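Local structure of oxalate--CoA ligase (Arabidopsis thaliana, 5IE2) at residues Arg20-His33 against Leu222-Ala236. The protein is an acyl-activating enzyme of the AMP-binding (ANL) superfamily with a pocket that holds adenosine-5'-triphosphate. Numbering follows the deposited sequence.
Sequences RRALSVSGKFNLTH and LLSSLGAGAAVTLPA
Leu23, Ser24 and Val25 pair in parallel with Val232, Thr233 and Leu234, joining strands 21-25 and 231-234 at the centre of a four-stranded mixed sheet in the AMP-binding region. Four backbone hydrogen bonds zip them together, from Val232 N to Ala22 O, Ser24 N to Val232 O, Leu234 N to Ser24 O and Ser26 N to Leu234 O.

On the face carrying Leu23, its CD1 lies 4.0 Å from Val232 CB and 4.1 Å from Leu234 CG, and helix 67-78 packs on Leu23 from outside with Val67 and Val70. The other face is more polar. With CG opposite the backbone N (chi1 -172°) and a bend at chi3, Arg21 lays its guanidinium over Ala231, whose CB sits 3.5 Å from CZ against one face. Its NH1 donates to Ser24 OG at 2.9 Å, and Ser24 OG in turn donates to Asn30 OD1, tying the neighbouring hairpin strand 29-32 into the same polar row. A water bound by Arg21 NH2 also hydrogen-bonds Thr233 OG1.

Where helix 215-227 ends, a Schellman motif at Gly229 turns the chain into strand 231-234. His33, at the start of helix 33-50, reaches this turn: NE2 donates to Ala230 O at 3.0 Å with the oxygen near the ring plane, while Ala22 CB covers one ring face. Leu226 CD2 fills in beside them, 4.0 Å from both Ala22 CB and His33 CE1. A second water lies between the two backbones, within hydrogen-bonding distance of Arg21 O (2.7 Å) and Gly229 O (2.9 Å), and accepts from Arg20 NE in the plane of the guanidinium.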
loop_
_atom_site.group_PDB
_atom_site.type_symbol
_atom_site.label_atom_id
_atom_site.label_comp_id
_atom_site.label_asym_id
_atom_site.label_seq_id
_atom_site.Cartn_x
_atom_site.Cartn_y
_atom_site.Cartn_z
ATOM N N ARG A 20 -18.936 4.167 -18.637
ATOM C CA ARG A 20 -17.833 3.199 -18.559
ATOM C C ARG A 20 -17.909 2.499 -17.217
ATOM O O ARG A 20 -18.325 3.110 -16.213
ATOM C CB ARG A 20 -16.476 3.894 -18.708
ATOM C CG ARG A 20 -16.328 4.587 -20.073
ATOM C CD ARG A 20 -14.873 4.633 -20.455
ATOM N NE ARG A 20 -14.334 3.279 -20.360
ATOM C CZ ARG A 20 -13.976 2.518 -21.390
ATOM N NH1 ARG A 20 -14.054 3.014 -22.619
ATOM N NH2 ARG A 20 -13.515 1.265 -21.160
ATOM N N ARG A 21 -17.453 1.247 -17.170
ATOM C CA ARG A 21 -17.424 0.527 -15.915
ATOM C C ARG A 21 -16.430 1.195 -14.933
ATOM O O ARG A 21 -15.315 1.586 -15.330
ATOM C CB ARG A 21 -17.024 -0.940 -16.169
ATOM C CG ARG A 21 -17.160 -1.849 -14.934
ATOM C CD ARG A 21 -17.136 -3.337 -15.361
ATOM N NE ARG A 21 -15.850 -3.664 -15.942
ATOM C CZ ARG A 21 -14.796 -4.070 -15.219
ATOM N NH1 ARG A 21 -14.876 -4.180 -13.883
ATOM N NH2 ARG A 21 -13.673 -4.369 -15.845
ATOM N N ALA A 22 -16.857 1.285 -13.664
ATOM C CA ALA A 22 -16.024 1.804 -12.589
ATOM C C ALA A 22 -15.628 0.708 -11.594
ATOM O O ALA A 22 -14.464 0.598 -11.237
ATOM C CB ALA A 22 -16.762 2.943 -11.849
ATOM N N LEU A 23 -16.608 -0.059 -11.099
ATOM C CA LEU A 23 -16.393 -0.928 -9.937
ATOM C C LEU A 23 -17.252 -2.184 -10.060
ATOM O O LEU A 23 -18.487 -2.094 -10.182
ATOM C CB LEU A 23 -16.753 -0.173 -8.636
ATOM C CG LEU A 23 -16.462 -0.933 -7.322
ATOM C CD1 LEU A 23 -14.987 -1.083 -7.170
ATOM C CD2 LEU A 23 -16.978 -0.068 -6.122
ATOM N N SER A 24 -16.599 -3.346 -10.042
ATOM C CA SER A 24 -17.288 -4.636 -10.074
ATOM C C SER A 24 -16.939 -5.398 -8.836
ATOM O O SER A 24 -15.886 -5.165 -8.220
ATOM C CB SER A 24 -16.880 -5.473 -11.302
ATOM O OG SER A 24 -17.285 -4.845 -12.487
ATOM N N VAL A 25 -17.877 -6.248 -8.413
ATOM C CA VAL A 25 -17.603 -7.279 -7.419
ATOM C C VAL A 25 -17.778 -8.567 -8.185
ATOM O O VAL A 25 -18.842 -8.771 -8.792
ATOM C CB VAL A 25 -18.569 -7.201 -6.228
ATOM C CG1 VAL A 25 -18.396 -8.443 -5.321
ATOM C CG2 VAL A 25 -18.376 -5.880 -5.471
ATOM N N SER A 26 -16.709 -9.360 -8.278
ATOM C CA SER A 26 -16.697 -10.546 -9.140
ATOM C C SER A 26 -17.976 -11.394 -8.935
ATOM O O SER A 26 -18.305 -11.802 -7.814
ATOM C CB SER A 26 -15.467 -11.422 -8.860
ATOM O OG SER A 26 -15.464 -12.575 -9.725
ATOM N N GLY A 27 -18.672 -11.615 -10.030
ATOM C CA GLY A 27 -19.861 -12.479 -10.076
ATOM C C GLY A 27 -21.130 -11.787 -9.634
ATOM O O GLY A 27 -22.203 -12.402 -9.644
ATOM N N LYS A 28 -21.062 -10.513 -9.249
ATOM C CA LYS A 28 -22.215 -9.908 -8.587
ATOM C C LYS A 28 -22.564 -8.503 -9.075
ATOM O O LYS A 28 -23.654 -8.287 -9.590
ATOM C CB LYS A 28 -21.992 -9.865 -7.081
ATOM C CG LYS A 28 -23.253 -9.429 -6.299
ATOM C CD LYS A 28 -23.089 -9.748 -4.800
ATOM C CE LYS A 28 -24.189 -9.136 -3.912
ATOM N NZ LYS A 28 -25.572 -9.632 -4.166
ATOM N N PHE A 29 -21.694 -7.527 -8.820
ATOM C CA PHE A 29 -22.027 -6.117 -9.130
ATOM C C PHE A 29 -21.209 -5.573 -10.281
ATOM O O PHE A 29 -20.063 -5.972 -10.426
ATOM C CB PHE A 29 -21.757 -5.200 -7.907
ATOM C CG PHE A 29 -22.732 -5.375 -6.758
ATOM C CD1 PHE A 29 -24.093 -5.228 -6.962
ATOM C CD2 PHE A 29 -22.280 -5.656 -5.504
ATOM C CE1 PHE A 29 -25.005 -5.366 -5.891
ATOM C CE2 PHE A 29 -23.190 -5.783 -4.414
ATOM C CZ PHE A 29 -24.545 -5.631 -4.634
ATOM N N ASN A 30 -21.757 -4.637 -11.067
ATOM C CA ASN A 30 -20.957 -3.956 -12.100
ATOM C C ASN A 30 -21.477 -2.528 -12.162
ATOM O O ASN A 30 -22.506 -2.273 -12.780
ATOM C CB ASN A 30 -21.065 -4.602 -13.507
ATOM C CG ASN A 30 -20.412 -5.964 -13.573
ATOM O OD1 ASN A 30 -19.222 -6.069 -13.860
ATOM N ND2 ASN A 30 -21.178 -7.018 -13.278
ATOM N N LEU A 31 -20.806 -1.606 -11.488
ATOM C CA LEU A 31 -21.283 -0.220 -11.421
ATOM C C LEU A 31 -20.564 0.614 -12.461
ATOM O O LEU A 31 -19.358 0.498 -12.589
ATOM C CB LEU A 31 -21.017 0.380 -10.038
ATOM C CG LEU A 31 -21.952 -0.042 -8.877
ATOM C CD1 LEU A 31 -22.000 -1.521 -8.679
ATOM C CD2 LEU A 31 -21.427 0.620 -7.592
ATOM N N THR A 32 -21.290 1.469 -13.172
ATOM C CA THR A 32 -20.642 2.482 -14.020
ATOM C C THR A 32 -20.147 3.703 -13.197
ATOM O O THR A 32 -20.495 3.852 -12.038
ATOM C CB THR A 32 -21.601 3.030 -15.075
ATOM O OG1 THR A 32 -22.678 3.680 -14.388
ATOM C CG2 THR A 32 -22.141 1.923 -15.987
ATOM N N HIS A 33 -19.358 4.565 -13.821
ATOM C CA HIS A 33 -18.911 5.784 -13.135
ATOM C C HIS A 33 -20.087 6.672 -12.759
ATOM O O HIS A 33 -20.086 7.231 -11.673
ATOM C CB HIS A 33 -17.885 6.546 -14.014
ATOM C CG HIS A 33 -16.511 5.932 -13.922
ATOM N ND1 HIS A 33 -15.655 6.224 -12.886
ATOM C CD2 HIS A 33 -15.888 4.986 -14.672
ATOM C CE1 HIS A 33 -14.557 5.497 -13.005
ATOM N NE2 HIS A 33 -14.656 4.762 -14.096
ATOM N N LEU A 222 -7.260 1.298 -6.232
ATOM C CA LEU A 222 -8.640 1.793 -6.264
ATOM C C LEU A 222 -8.720 3.239 -6.771
ATOM O O LEU A 222 -9.305 3.516 -7.829
ATOM C CB LEU A 222 -9.283 1.682 -4.866
ATOM C CG LEU A 222 -10.700 2.280 -4.810
ATOM C CD1 LEU A 222 -11.734 1.426 -5.679
ATOM C CD2 LEU A 222 -11.154 2.482 -3.352
ATOM N N LEU A 223 -8.134 4.182 -6.031
ATOM C CA LEU A 223 -8.470 5.576 -6.319
ATOM C C LEU A 223 -7.852 6.044 -7.627
ATOM O O LEU A 223 -8.452 6.870 -8.311
ATOM C CB LEU A 223 -8.016 6.500 -5.165
ATOM C CG LEU A 223 -8.763 6.229 -3.827
ATOM C CD1 LEU A 223 -8.198 7.112 -2.649
ATOM C CD2 LEU A 223 -10.305 6.427 -4.000
ATOM N N SER A 224 -6.638 5.596 -7.954
ATOM C CA SER A 224 -6.016 6.094 -9.199
ATOM C C SER A 224 -6.760 5.520 -10.433
ATOM O O SER A 224 -6.861 6.195 -11.495
ATOM C CB SER A 224 -4.531 5.729 -9.272
ATOM O OG SER A 224 -3.852 6.433 -8.182
ATOM N N SER A 225 -7.233 4.281 -10.294
ATOM C CA SER A 225 -8.080 3.700 -11.378
ATOM C C SER A 225 -9.334 4.541 -11.577
ATOM O O SER A 225 -9.684 4.914 -12.698
ATOM C CB SER A 225 -8.499 2.255 -11.046
ATOM O OG SER A 225 -7.376 1.397 -11.026
ATOM N N LEU A 226 -10.041 4.806 -10.497
ATOM C CA LEU A 226 -11.305 5.557 -10.620
ATOM C C LEU A 226 -11.011 6.950 -11.165
ATOM O O LEU A 226 -11.751 7.501 -11.983
ATOM C CB LEU A 226 -12.006 5.670 -9.284
ATOM C CG LEU A 226 -12.486 4.346 -8.654
ATOM C CD1 LEU A 226 -13.128 4.690 -7.319
ATOM C CD2 LEU A 226 -13.524 3.663 -9.585
ATOM N N GLY A 227 -9.903 7.524 -10.712
ATOM C CA GLY A 227 -9.533 8.856 -11.199
ATOM C C GLY A 227 -9.136 8.918 -12.661
ATOM O O GLY A 227 -9.019 10.040 -13.204
ATOM N N ALA A 228 -8.848 7.753 -13.293
ATOM C CA ALA A 228 -8.602 7.732 -14.735
ATOM C C ALA A 228 -9.835 7.396 -15.587
ATOM O O ALA A 228 -9.713 7.302 -16.834
ATOM C CB ALA A 228 -7.506 6.669 -15.097
ATOM N N GLY A 229 -10.959 7.114 -14.934
ATOM C CA GLY A 229 -12.158 6.574 -15.618
ATOM C C GLY A 229 -11.993 5.086 -15.931
ATOM O O GLY A 229 -12.752 4.505 -16.737
ATOM N N ALA A 230 -10.991 4.473 -15.297
ATOM C CA ALA A 230 -10.696 3.024 -15.455
ATOM C C ALA A 230 -11.636 2.204 -14.563
ATOM O O ALA A 230 -12.474 2.763 -13.821
ATOM C CB ALA A 230 -9.182 2.710 -15.090
ATOM N N ALA A 231 -11.478 0.875 -14.595
ATOM C CA ALA A 231 -12.312 -0.015 -13.773
ATOM C C ALA A 231 -11.501 -0.816 -12.752
ATOM O O ALA A 231 -10.309 -1.127 -12.959
ATOM C CB ALA A 231 -13.104 -1.002 -14.679
ATOM N N VAL A 232 -12.185 -1.140 -11.677
ATOM C CA VAL A 232 -11.647 -1.910 -10.563
ATOM C C VAL A 232 -12.556 -3.078 -10.278
ATOM O O VAL A 232 -13.747 -2.881 -10.205
ATOM C CB VAL A 232 -11.582 -0.988 -9.287
ATOM C CG1 VAL A 232 -11.085 -1.754 -8.101
ATOM C CG2 VAL A 232 -10.663 0.210 -9.564
ATOM N N THR A 233 -11.994 -4.268 -10.054
ATOM C CA THR A 233 -12.809 -5.423 -9.636
ATOM C C THR A 233 -12.387 -5.868 -8.256
ATOM O O THR A 233 -11.194 -6.009 -7.986
ATOM C CB THR A 233 -12.669 -6.596 -10.622
ATOM O OG1 THR A 233 -13.157 -6.178 -11.912
ATOM C CG2 THR A 233 -13.460 -7.878 -10.121
ATOM N N LEU A 234 -13.345 -6.060 -7.363
ATOM C CA LEU A 234 -13.078 -6.620 -6.041
ATOM C C LEU A 234 -13.380 -8.121 -6.088
ATOM O O LEU A 234 -14.437 -8.525 -6.606
ATOM C CB LEU A 234 -13.958 -5.943 -4.976
ATOM C CG LEU A 234 -13.905 -4.398 -5.046
ATOM C CD1 LEU A 234 -14.848 -3.798 -4.033
ATOM C CD2 LEU A 234 -12.420 -4.016 -4.789
ATOM N N PRO A 235 -12.486 -8.933 -5.550
ATOM C CA PRO A 235 -12.804 -10.385 -5.422
ATOM C C PRO A 235 -14.097 -10.655 -4.611
ATOM O O PRO A 235 -14.479 -9.946 -3.661
ATOM C CB PRO A 235 -11.596 -10.965 -4.680
ATOM C CG PRO A 235 -10.425 -10.001 -4.991
ATOM C CD PRO A 235 -11.150 -8.602 -5.016
ATOM N N ALA A 236 -14.792 -11.721 -5.015
ATOM C CA ALA A 236 -16.079 -12.074 -4.412
ATOM C C ALA A 236 -16.006 -12.187 -2.911
ATOM O O ALA A 236 -16.955 -11.855 -2.190
ATOM C CB ALA A 236 -16.605 -13.419 -5.031
HETATM O O HOH W 1 -13.735 1.915 -17.451
HETATM O O HOH W 2 -11.622 -4.457 -13.342
#